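Local coordinates for malonyl CoA-acyl carrier protein transacylase (Staphylococcus aureus, PDB 3IM9) that catalyses the transfer of the malonyl group from malonyl-CoA to holo-acyl carrier protein in fatty acid biosynthesis, at residues V24-D29 / P72-H77; T38-S43 / S78-A83; S136-L141 / I173-H178; D159-P164 / S208-V213. One frame throughout, in Å; residues are numbered along the deposited sequence.

Contact 1: V24-D29 / P72-H77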
loop_
_atom_site.group_PDB
_atom_site.type_symbol
_atom_site.label_atom_id
_atom_site.label_comp_id
_atom_site.label_asym_id
_atom_site.label_seq_id
_atom_site.Cartn_x
_atom_site.Cartn_y
_atom_site.Cartn_z
ATOM N N VAL A 24 -14.915 -2.531 7.973
ATOM C CA VAL A 24 -15.321 -3.089 9.233
ATOM C C VAL A 24 -15.769 -4.529 9.016
ATOM O O VAL A 24 -16.517 -4.883 8.082
ATOM C CB VAL A 24 -16.414 -2.284 9.927
ATOM C CG1 VAL A 24 -16.716 -2.960 11.292
ATOM C CG2 VAL A 24 -15.952 -0.834 10.049
ATOM N N GLY A 25 -15.207 -5.413 9.845
ATOM C CA GLY A 25 -15.471 -6.853 9.772
ATOM C C GLY A 25 -14.241 -7.600 9.237
ATOM O O GLY A 25 -14.198 -8.839 9.253
ATOM N N MET A 26 -13.240 -6.867 8.749
ATOM C CA MET A 26 -12.057 -7.491 8.138
ATOM C C MET A 26 -11.374 -8.463 9.099
ATOM O O MET A 26 -11.064 -8.113 10.265
ATOM C CB MET A 26 -11.074 -6.433 7.635
ATOM C CG MET A 26 -10.588 -5.487 8.760
ATOM S SD MET A 26 -9.703 -4.013 8.107
ATOM C CE MET A 26 -8.115 -4.767 7.585
ATOM N N ALA A 27 -11.173 -9.693 8.568
ATOM C CA ALA A 27 -10.500 -10.808 9.282
ATOM C C ALA A 27 -11.389 -11.474 10.326
ATOM O O ALA A 27 -10.880 -12.417 10.980
ATOM C CB ALA A 27 -9.089 -10.363 9.863
ATOM N N GLN A 28 -12.634 -11.026 10.480
ATOM C CA GLN A 28 -13.440 -11.629 11.574
ATOM C C GLN A 28 -13.683 -13.135 11.284
ATOM O O GLN A 28 -13.793 -13.903 12.228
ATOM C CB GLN A 28 -14.690 -10.796 11.818
ATOM C CG GLN A 28 -15.664 -11.058 10.786
ATOM C CD GLN A 28 -16.840 -10.126 10.959
ATOM O OE1 GLN A 28 -17.538 -9.875 9.974
ATOM N NE2 GLN A 28 -16.996 -9.499 12.194
ATOM N N ASP A 29 -13.660 -13.517 10.020
ATOM C CA ASP A 29 -13.846 -14.884 9.660
ATOM C C ASP A 29 -12.653 -15.748 9.947
ATOM O O ASP A 29 -12.788 -17.020 10.031
ATOM C CB ASP A 29 -14.295 -14.985 8.213
ATOM C CG ASP A 29 -13.261 -14.387 7.194
ATOM O OD1 ASP A 29 -13.240 -14.878 6.038
ATOM O OD2 ASP A 29 -12.534 -13.466 7.635
ATOM N N PRO A 72 -1.816 -0.748 10.937
ATOM C CA PRO A 72 -1.609 -2.060 11.563
ATOM C C PRO A 72 -2.789 -2.979 11.299
ATOM O O PRO A 72 -2.551 -4.195 11.183
ATOM C CB PRO A 72 -1.517 -1.741 13.101
ATOM C CG PRO A 72 -2.093 -0.332 13.235
ATOM C CD PRO A 72 -1.752 0.359 11.916
ATOM N N ALA A 73 -4.006 -2.449 11.099
ATOM C CA ALA A 73 -5.118 -3.361 10.767
ATOM C C ALA A 73 -4.931 -4.062 9.428
ATOM O O ALA A 73 -5.137 -5.268 9.311
ATOM C CB ALA A 73 -6.406 -2.479 10.711
ATOM N N LEU A 74 -4.480 -3.354 8.410
ATOM C CA LEU A 74 -4.272 -3.924 7.095
ATOM C C LEU A 74 -3.089 -4.885 7.137
ATOM O O LEU A 74 -3.194 -5.951 6.516
ATOM C CB LEU A 74 -3.986 -2.786 6.091
ATOM C CG LEU A 74 -5.217 -1.975 5.662
ATOM C CD1 LEU A 74 -4.782 -0.598 5.091
ATOM C CD2 LEU A 74 -6.053 -2.732 4.637
ATOM N N LEU A 75 -1.971 -4.467 7.750
ATOM C CA LEU A 75 -0.853 -5.417 7.871
ATOM C C LEU A 75 -1.283 -6.712 8.544
ATOM O O LEU A 75 -0.868 -7.804 8.089
ATOM C CB LEU A 75 0.297 -4.730 8.650
ATOM C CG LEU A 75 1.551 -5.614 8.698
ATOM C CD1 LEU A 75 2.394 -5.359 7.470
ATOM C CD2 LEU A 75 2.355 -5.194 9.921
ATOM N N THR A 76 -2.076 -6.567 9.626
ATOM C CA THR A 76 -2.481 -7.738 10.381
ATOM C C THR A 76 -3.379 -8.629 9.524
ATOM O O THR A 76 -3.178 -9.883 9.467
ATOM C CB THR A 76 -3.246 -7.301 11.590
ATOM O OG1 THR A 76 -2.279 -6.604 12.422
ATOM C CG2 THR A 76 -3.768 -8.513 12.397
ATOM N N HIS A 77 -4.343 -8.069 8.781
ATOM C CA HIS A 77 -5.254 -8.885 7.975
ATOM C C HIS A 77 -4.484 -9.584 6.857
ATOM O O HIS A 77 -4.592 -10.812 6.687
ATOM C CB HIS A 77 -6.303 -7.955 7.374
ATOM C CG HIS A 77 -7.449 -8.671 6.689
ATOM N ND1 HIS A 77 -7.656 -10.045 6.648
ATOM C CD2 HIS A 77 -8.467 -8.083 6.037
ATOM C CE1 HIS A 77 -8.808 -10.259 5.999
ATOM N NE2 HIS A 77 -9.287 -9.075 5.597
#

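Contact 2: T38-S43 / S78-A83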
loop_
_atom_site.group_PDB
_atom_site.type_symbol
_atom_site.label_atom_id
_atom_site.label_comp_id
_atom_site.label_asym_id
_atom_site.label_seq_id
_atom_site.Cartn_x
_atom_site.Cartn_y
_atom_site.Cartn_z
ATOM N N THR A 38 -4.871 -17.057 13.347
ATOM C CA THR A 38 -5.128 -16.595 14.680
ATOM C C THR A 38 -3.877 -16.266 15.467
ATOM O O THR A 38 -3.856 -15.330 16.260
ATOM C CB THR A 38 -5.976 -17.679 15.458
ATOM O OG1 THR A 38 -7.183 -17.901 14.738
ATOM C CG2 THR A 38 -6.264 -17.317 16.890
ATOM N N GLU A 39 -2.797 -16.980 15.168
ATOM C CA GLU A 39 -1.509 -16.593 15.753
ATOM C C GLU A 39 -1.088 -15.131 15.405
ATOM O O GLU A 39 -0.627 -14.392 16.287
ATOM C CB GLU A 39 -0.474 -17.564 15.254
ATOM C CG GLU A 39 0.906 -17.259 15.808
ATOM C CD GLU A 39 1.939 -18.354 15.470
ATOM O OE1 GLU A 39 1.700 -19.251 14.553
ATOM O OE2 GLU A 39 3.007 -18.275 16.148
ATOM N N ILE A 40 -1.327 -14.763 14.142
ATOM C CA ILE A 40 -1.016 -13.415 13.712
ATOM C C ILE A 40 -1.958 -12.433 14.384
ATOM O O ILE A 40 -1.542 -11.403 14.939
ATOM C CB ILE A 40 -1.095 -13.277 12.189
ATOM C CG1 ILE A 40 -0.022 -14.121 11.443
ATOM C CG2 ILE A 40 -0.965 -11.797 11.749
ATOM C CD1 ILE A 40 1.426 -13.750 11.820
ATOM N N LEU A 41 -3.270 -12.740 14.347
ATOM C CA LEU A 41 -4.227 -11.781 14.946
ATOM C C LEU A 41 -3.976 -11.582 16.433
ATOM O O LEU A 41 -4.060 -10.482 16.932
ATOM C CB LEU A 41 -5.661 -12.345 14.657
ATOM C CG LEU A 41 -5.987 -12.234 13.193
ATOM C CD1 LEU A 41 -7.125 -13.207 12.843
ATOM C CD2 LEU A 41 -6.552 -10.804 12.825
ATOM N N THR A 42 -3.675 -12.662 17.158
ATOM C CA THR A 42 -3.399 -12.569 18.590
ATOM C C THR A 42 -2.047 -11.912 18.826
ATOM O O THR A 42 -1.942 -11.134 19.788
ATOM C CB THR A 42 -3.334 -13.983 19.197
ATOM O OG1 THR A 42 -4.643 -14.579 19.138
ATOM C CG2 THR A 42 -2.896 -13.953 20.626
ATOM N N SER A 43 -1.106 -12.070 17.892
ATOM C CA SER A 43 0.171 -11.328 18.064
ATOM C C SER A 43 -0.065 -9.842 18.031
ATOM O O SER A 43 0.446 -9.100 18.831
ATOM C CB SER A 43 1.172 -11.740 17.007
ATOM O OG SER A 43 2.414 -11.043 17.134
ATOM N N SER A 78 -3.646 -8.871 6.114
ATOM C CA SER A 78 -2.898 -9.472 5.035
ATOM C C SER A 78 -1.927 -10.541 5.558
ATOM O O SER A 78 -1.782 -11.603 4.932
ATOM C CB SER A 78 -2.106 -8.408 4.248
ATOM O OG SER A 78 -3.007 -7.642 3.429
ATOM N N SER A 79 -1.291 -10.251 6.705
ATOM C CA SER A 79 -0.296 -11.235 7.225
ATOM C C SER A 79 -1.030 -12.461 7.756
ATOM O O SER A 79 -0.451 -13.576 7.745
ATOM C CB SER A 79 0.500 -10.583 8.342
ATOM O OG SER A 79 1.349 -9.522 7.784
ATOM N N ALA A 80 -2.220 -12.294 8.307
ATOM C CA ALA A 80 -2.973 -13.439 8.865
ATOM C C ALA A 80 -3.390 -14.341 7.729
ATOM O O ALA A 80 -3.273 -15.572 7.803
ATOM C CB ALA A 80 -4.218 -12.936 9.646
ATOM N N LEU A 81 -3.864 -13.749 6.631
ATOM C CA LEU A 81 -4.185 -14.528 5.428
ATOM C C LEU A 81 -2.969 -15.220 4.923
ATOM O O LEU A 81 -3.014 -16.416 4.524
ATOM C CB LEU A 81 -4.821 -13.695 4.315
ATOM C CG LEU A 81 -6.186 -13.123 4.590
ATOM C CD1 LEU A 81 -6.548 -12.058 3.570
ATOM C CD2 LEU A 81 -7.268 -14.195 4.513
ATOM N N LEU A 82 -1.867 -14.495 4.796
ATOM C CA LEU A 82 -0.621 -15.057 4.284
ATOM C C LEU A 82 -0.193 -16.274 5.121
ATOM O O LEU A 82 0.186 -17.273 4.522
ATOM C CB LEU A 82 0.436 -13.894 4.237
ATOM C CG LEU A 82 1.762 -14.331 3.619
ATOM C CD1 LEU A 82 1.568 -14.470 2.157
ATOM C CD2 LEU A 82 2.653 -13.197 3.900
ATOM N N ALA A 83 -0.314 -16.202 6.453
ATOM C CA ALA A 83 0.197 -17.280 7.370
ATOM C C ALA A 83 -0.699 -18.526 7.097
ATOM O O ALA A 83 -0.207 -19.634 7.278
ATOM C CB ALA A 83 0.099 -16.802 8.765
#

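Contact 3: S136-L141 / I173-H178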
loop_
_atom_site.group_PDB
_atom_site.type_symbol
_atom_site.label_atom_id
_atom_site.label_comp_id
_atom_site.label_asym_id
_atom_site.label_seq_id
_atom_site.Cartn_x
_atom_site.Cartn_y
_atom_site.Cartn_z
ATOM N N SER A 136 -3.625 17.837 2.174
ATOM C CA SER A 136 -4.655 16.858 1.839
ATOM C C SER A 136 -4.276 16.105 0.553
ATOM O O SER A 136 -3.157 16.254 0.047
ATOM C CB SER A 136 -5.966 17.644 1.651
ATOM O OG SER A 136 -7.066 16.724 1.554
ATOM N N MET A 137 -5.230 15.303 0.040
ATOM C CA MET A 137 -4.994 14.467 -1.207
ATOM C C MET A 137 -6.280 14.473 -1.969
ATOM O O MET A 137 -7.372 14.624 -1.398
ATOM C CB MET A 137 -4.559 13.034 -0.895
ATOM C CG MET A 137 -3.257 12.973 -0.018
ATOM S SD MET A 137 -2.911 11.265 0.337
ATOM C CE MET A 137 -1.984 10.819 -1.127
ATOM N N ALA A 138 -6.157 14.263 -3.305
ATOM C CA ALA A 138 -7.364 14.100 -4.102
ATOM C C ALA A 138 -7.078 13.142 -5.241
ATOM O O ALA A 138 -6.006 13.156 -5.828
ATOM C CB ALA A 138 -7.800 15.468 -4.708
ATOM N N ALA A 139 -8.103 12.357 -5.591
ATOM C CA ALA A 139 -7.933 11.464 -6.760
ATOM C C ALA A 139 -8.366 12.206 -8.030
ATOM O O ALA A 139 -9.489 12.672 -8.122
ATOM C CB ALA A 139 -8.804 10.212 -6.539
ATOM N N VAL A 140 -7.449 12.245 -8.985
ATOM C CA VAL A 140 -7.795 12.864 -10.310
ATOM C C VAL A 140 -8.097 11.682 -11.254
ATOM O O VAL A 140 -7.212 10.810 -11.474
ATOM C CB VAL A 140 -6.643 13.697 -10.820
ATOM C CG1 VAL A 140 -7.027 14.277 -12.197
ATOM C CG2 VAL A 140 -6.223 14.783 -9.811
ATOM N N LEU A 141 -9.323 11.659 -11.782
ATOM C CA LEU A 141 -9.713 10.508 -12.597
ATOM C C LEU A 141 -9.817 11.008 -14.023
ATOM O O LEU A 141 -10.370 12.064 -14.277
ATOM C CB LEU A 141 -11.031 9.931 -12.155
ATOM C CG LEU A 141 -11.035 9.538 -10.654
ATOM C CD1 LEU A 141 -12.365 8.927 -10.259
ATOM C CD2 LEU A 141 -9.871 8.576 -10.201
ATOM N N ILE A 173 -4.829 9.035 -10.831
ATOM C CA ILE A 173 -3.607 9.614 -10.250
ATOM C C ILE A 173 -4.054 10.374 -9.028
ATOM O O ILE A 173 -4.835 11.301 -9.153
ATOM C CB ILE A 173 -2.865 10.585 -11.240
ATOM C CG1 ILE A 173 -2.520 9.868 -12.606
ATOM C CG2 ILE A 173 -1.601 11.136 -10.555
ATOM C CD1 ILE A 173 -1.752 8.614 -12.514
ATOM N N VAL A 174 -3.551 9.968 -7.847
ATOM C CA VAL A 174 -3.858 10.754 -6.656
ATOM C C VAL A 174 -2.779 11.768 -6.509
ATOM O O VAL A 174 -1.620 11.443 -6.635
ATOM C CB VAL A 174 -3.879 9.799 -5.410
ATOM C CG1 VAL A 174 -4.295 10.612 -4.152
ATOM C CG2 VAL A 174 -4.883 8.653 -5.571
ATOM N N VAL A 175 -3.214 13.018 -6.239
ATOM C CA VAL A 175 -2.278 14.104 -6.035
ATOM C C VAL A 175 -2.315 14.514 -4.532
ATOM O O VAL A 175 -3.262 14.166 -3.798
ATOM C CB VAL A 175 -2.580 15.327 -6.875
ATOM C CG1 VAL A 175 -2.485 14.892 -8.410
ATOM C CG2 VAL A 175 -3.981 15.892 -6.598
ATOM N N SER A 176 -1.253 15.176 -4.082
ATOM C CA SER A 176 -1.125 15.496 -2.663
ATOM C C SER A 176 -0.385 16.784 -2.446
ATOM O O SER A 176 0.501 17.151 -3.224
ATOM C CB SER A 176 -0.323 14.343 -2.024
ATOM O OG SER A 176 -0.203 14.531 -0.661
ATOM N N GLY A 177 -0.728 17.492 -1.374
ATOM C CA GLY A 177 0.050 18.723 -1.074
ATOM C C GLY A 177 -0.772 19.670 -0.231
ATOM O O GLY A 177 -1.637 19.253 0.578
ATOM N N HIS A 178 -0.490 20.978 -0.335
ATOM C CA HIS A 178 -1.258 21.932 0.511
ATOM C C HIS A 178 -2.737 21.876 0.220
ATOM O O HIS A 178 -3.141 21.852 -0.957
ATOM C CB HIS A 178 -0.696 23.334 0.226
ATOM C CG HIS A 178 0.638 23.530 0.869
ATOM N ND1 HIS A 178 1.811 23.449 0.142
ATOM C CD2 HIS A 178 0.999 23.725 2.171
ATOM C CE1 HIS A 178 2.836 23.598 0.959
ATOM N NE2 HIS A 178 2.376 23.779 2.195
#

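Contact 4: D159-P164 / S208-V213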
loop_
_atom_site.group_PDB
_atom_site.type_symbol
_atom_site.label_atom_id
_atom_site.label_comp_id
_atom_site.label_asym_id
_atom_site.label_seq_id
_atom_site.Cartn_x
_atom_site.Cartn_y
_atom_site.Cartn_z
ATOM N N ASP A 159 4.522 29.513 -2.687
ATOM C CA ASP A 159 5.193 28.601 -1.734
ATOM C C ASP A 159 4.307 27.394 -1.340
ATOM O O ASP A 159 4.536 26.759 -0.288
ATOM C CB ASP A 159 5.621 29.355 -0.475
ATOM C CG ASP A 159 6.589 30.481 -0.803
ATOM O OD1 ASP A 159 7.658 30.128 -1.324
ATOM O OD2 ASP A 159 6.237 31.686 -0.556
ATOM N N LYS A 160 3.298 27.106 -2.160
ATOM C CA LYS A 160 2.405 25.970 -1.872
ATOM C C LYS A 160 2.626 24.994 -3.004
ATOM O O LYS A 160 2.980 25.378 -4.124
ATOM C CB LYS A 160 0.958 26.378 -1.756
ATOM C CG LYS A 160 0.702 27.263 -0.549
ATOM C CD LYS A 160 -0.766 27.552 -0.405
ATOM C CE LYS A 160 -0.961 28.297 0.913
ATOM N NZ LYS A 160 -2.410 28.389 1.356
ATOM N N ILE A 161 2.454 23.730 -2.705
ATOM C CA ILE A 161 2.731 22.688 -3.703
ATOM C C ILE A 161 1.630 21.638 -3.742
ATOM O O ILE A 161 0.944 21.354 -2.741
ATOM C CB ILE A 161 4.080 21.994 -3.469
ATOM C CG1 ILE A 161 4.009 21.226 -2.188
ATOM C CG2 ILE A 161 5.267 23.062 -3.505
ATOM C CD1 ILE A 161 5.076 20.234 -2.100
ATOM N N ILE A 162 1.460 21.078 -4.937
ATOM C CA ILE A 162 0.620 19.880 -5.126
ATOM C C ILE A 162 1.394 18.987 -6.089
ATOM O O ILE A 162 1.978 19.486 -7.079
ATOM C CB ILE A 162 -0.746 20.315 -5.625
ATOM C CG1 ILE A 162 -1.651 19.164 -5.857
ATOM C CG2 ILE A 162 -0.663 21.157 -6.852
ATOM C CD1 ILE A 162 -3.150 19.608 -6.175
ATOM N N GLU A 163 1.445 17.685 -5.845
ATOM C CA GLU A 163 2.323 16.795 -6.623
ATOM C C GLU A 163 1.587 15.487 -6.873
ATOM O O GLU A 163 0.815 15.029 -6.018
ATOM C CB GLU A 163 3.555 16.399 -5.763
ATOM C CG GLU A 163 4.495 17.537 -5.493
ATOM C CD GLU A 163 5.459 17.278 -4.338
ATOM O OE1 GLU A 163 6.333 18.129 -4.114
ATOM O OE2 GLU A 163 5.408 16.260 -3.677
ATOM N N PRO A 164 1.896 14.768 -7.959
ATOM C CA PRO A 164 1.369 13.386 -8.119
ATOM C C PRO A 164 1.954 12.583 -6.983
ATOM O O PRO A 164 3.181 12.684 -6.644
ATOM C CB PRO A 164 1.972 12.952 -9.485
ATOM C CG PRO A 164 2.085 14.287 -10.311
ATOM C CD PRO A 164 2.636 15.238 -9.181
ATOM N N SER A 208 3.786 13.216 -0.558
ATOM C CA SER A 208 4.303 14.481 -1.169
ATOM C C SER A 208 5.587 14.851 -0.416
ATOM O O SER A 208 5.908 14.363 0.720
ATOM C CB SER A 208 3.254 15.588 -1.027
ATOM O OG SER A 208 3.346 16.189 0.299
ATOM N N SER A 209 6.360 15.728 -1.036
ATOM C CA SER A 209 7.634 16.227 -0.441
ATOM C C SER A 209 7.424 16.897 0.950
ATOM O O SER A 209 8.366 16.930 1.781
ATOM C CB SER A 209 8.301 17.187 -1.455
ATOM O OG SER A 209 7.435 18.294 -1.672
ATOM N N LEU A 210 6.175 17.331 1.260
ATOM C CA LEU A 210 5.910 17.852 2.590
ATOM C C LEU A 210 6.133 16.820 3.709
ATOM O O LEU A 210 6.431 17.221 4.827
ATOM C CB LEU A 210 4.484 18.403 2.691
ATOM C CG LEU A 210 4.152 19.603 1.704
ATOM C CD1 LEU A 210 2.709 19.923 1.781
ATOM C CD2 LEU A 210 5.033 20.779 2.195
ATOM N N MET A 211 6.043 15.500 3.381
ATOM C CA MET A 211 6.183 14.493 4.433
ATOM C C MET A 211 7.649 14.320 4.882
ATOM O O MET A 211 7.918 13.530 5.778
ATOM C CB MET A 211 5.614 13.169 3.947
ATOM C CG MET A 211 4.060 13.255 3.641
ATOM S SD MET A 211 3.109 13.915 5.038
ATOM C CE MET A 211 3.378 12.583 6.326
ATOM N N LYS A 212 8.573 15.087 4.269
ATOM C CA LYS A 212 9.951 15.058 4.841
ATOM C C LYS A 212 9.973 15.440 6.298
ATOM O O LYS A 212 10.913 15.052 7.038
ATOM C CB LYS A 212 10.833 15.988 4.017
ATOM C CG LYS A 212 11.160 15.323 2.730
ATOM C CD LYS A 212 11.874 16.333 1.785
ATOM C CE LYS A 212 12.094 15.776 0.326
ATOM N NZ LYS A 212 12.783 16.766 -0.621
ATOM N N VAL A 213 8.947 16.120 6.810
ATOM C CA VAL A 213 8.889 16.532 8.231
ATOM C C VAL A 213 8.944 15.348 9.189
ATOM O O VAL A 213 9.291 15.574 10.378
ATOM C CB VAL A 213 7.678 17.454 8.596
ATOM C CG1 VAL A 213 7.799 18.772 7.852
ATOM C CG2 VAL A 213 6.351 16.735 8.388
#

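Contact 1: V24-D29 / P72-H77
Ala-27 sets its methyl over one face of the His-77 imidazole. The contact is a CH-pi interaction: Ala-27 CB lies 3.9 Å from the centroid of the His-77 ring, 28° off the ring normal. The backbone between Met-26 and Ala-27 follows over the same face. The Ala-27 N is 3.5 Å above the ring plane of His-77, shifted toward the rim. His-77 is brought here by its first torsion, which turns CG anti to the backbone N (chi1 -171°) and sends the ring off the helix toward the loop. ND1 of His-77 has no polar partner in the model and is buried against the Ala-27 methyl.

Met-26 CB stands above the same face, offset to the CD2/NE2 rim, 3.5 Å from His-77 CD2. CG of Met-26 stands between its own N and carbonyl carbon (chi1 59°), and a bend at chi3 carries the methyl on to the helix. There Met-26 CE lies 3.5 Å from Ala-73 O, 3.7 Å from His-77 CB and 4.1 Å from Leu-74 CD2. Met-56 of helix 52-57 touches Met-26, Ala-27 and Ala-73.

The loop is shaped by a type II beta turn from Gly-25 to Gln-28, closed by the bond from Gln-28 N to Gly-25 O. This is a beta turn packed on a helix in the acyl transferase domain, joining the loop after strand 11-16 to helix 67-84.

Contact 2: T38-S43 / S78-A83
Ile-40 faces Ala-80 where helix segments 38-43 and 78-83 run nearly antiparallel, at 153° between their directions, with axes 8.3 Å apart. The CA atoms of Ile-40 and Ala-80 are only 5.2 Å apart, consistent with the small side chain of Ala-80.

Ile-40 carries most of the contact, and its two branches part over the other helix. CG2, anti to the backbone N, rests on the backbone there, 3.7 Å from Ala-80 N. It also meets Ser-79 CB at 3.9 Å. CG1 turns the other way, beside the backbone N of its own residue (chi1 -65°), and Ile-40 CG1 reaches Ala-83 CB at 3.8 Å. Ile-40 thus sits among Ser-79, Ala-80 and Ala-83, spanning one turn of the helix. This is close antiparallel helix packing between helices 35-47 and 67-84 of the acyl transferase domain, away from the active-site residues and the calcium ion.

Leu-41 adds a second apolar touch. Its CG lies 4.0 Å from Ala-80 CB, so the alanine methyl meets both Ile-40 and Leu-41. Ser-79 offers its CB to helix 35-47, while its OG is hydrogen-bonded to Leu-75 O one turn back. Phe-112 of helix 112-128 touches both Ile-40 and Ser-79.

Contact 3: S136-L141 / I173-H178
Met-137 and Ser-176 face each other as a non-hydrogen-bonded pair in two antiparallel strands, their side chains on the same face of the sheet. The long Met-137 chain lies against the small Ser-176, with its CG 3.5 Å from Ser-176 OG. The chain then bends at chi3 (86°) and swings its methyl along the sheet. Met-137 CE comes to rest 3.8 Å from Val-174 CG1, a branch set anti to the backbone N of the valine. The methionine therefore spans the row from Ser-176 to Val-174. Ala-139 continues this face, its small CB 4.3 Å from Val-174 CG2.

The other face carries Ser-136, Ala-138, Val-140, Ile-173 and Val-175. The valine branches make the bump here: Val-140 CG2 lies 4.0 Å from Val-175 CG1. Ala-138 is a low spot beside Val-175, its CB 4.3 Å from CG2 of that valine, and Ile-182 of helix 179-188 packs on it. Val-148 of helix 145-155 and Leu-185 of helix 179-188 cover Val-140 and Val-175.

Six backbone hydrogen bonds join the strands, two each for Ser-136 with Gly-177, Ala-138 with Val-175 and Val-140 with Ile-173. Between the pairs, Met-137 CA lies 3.1 Å from Val-175 O, a bent CA-H...O contact.

Ser-176 OG is bonded to Phe-206 O, next to His-207, an active-site residue by similarity. Backbone hydrogen bonds thus join the strands, and side chains add mainly apolar packing. One face is covered largely by apolar side chains of helices 145-155 and 179-188; the other, through Met-137 and the Ser-176 hydroxyl, borders the probable active-site region.

Contact 4: D159-P164 / S208-V213
The Glu-163 carboxylate is gripped twice by Ser-209. The Ser-209 OG donates to Glu-163 OE1 at 2.7 Å, and Ser-209 N donates to Glu-163 OE2 at 2.9 Å. Each oxygen is met on its syn side, 22° out of the carboxylate plane for the hydroxyl and 18° for the amide. Two bonds to two oxygens fix the rotation of the carboxylate. Glu-163 reaches across with an extended chain. Ser-209 OG stands between its own N and carbonyl carbon (chi1 62°), which turns the hydroxyl to OE1 while the amide of the same residue meets OE2.

The amide of Ser-209 opens a short 3-10 segment, 209-211, so the negative charge sits at its N-terminal end and may be favoured there. Ser-208, just before it, forms an ST turn: its OG accepts a long, bent bond from Leu-210 N at 3.2 Å, and is also hydrogen-bonded to Pro-205 O. Ser-208 directly follows His-207, an active-site residue by similarity. The contact thus ties the start of strand 162-169 to the loop after that histidine.

Beside the carboxylate, Ile-161 puts its CD1 3.1 Å from Ser-209 OG, a tight approach. The same methyl lies 4.0 Å from Leu-210 CG, the two side chains lying alongside and pointing opposite ways.

In the fold
The four contacts form two neighbouring pairs. Contacts 1 and 2 share helix 67-84, and their centres are about 9 Å apart. They meet where Leu-41 CD2 lies 3.6 Å from Thr-76 CG2. Contacts 3 and 4 are centred about 11 Å apart and join through neighbouring strands, with a probable hydrogen bond from Ser-176 N to Glu-163 O at 2.8 Å. Centres of contacts 1 and 3 are about 26 Å apart. Contacts 3 and 4 lie close to His-207, active by similarity: between side chains, Met-137 is about 5 Å and Ser-208 about 6 Å from it. Contact 1 is farther off, with Leu-74 about 9 Å from Ser-97 between side chains. Contact 2 is away from the site.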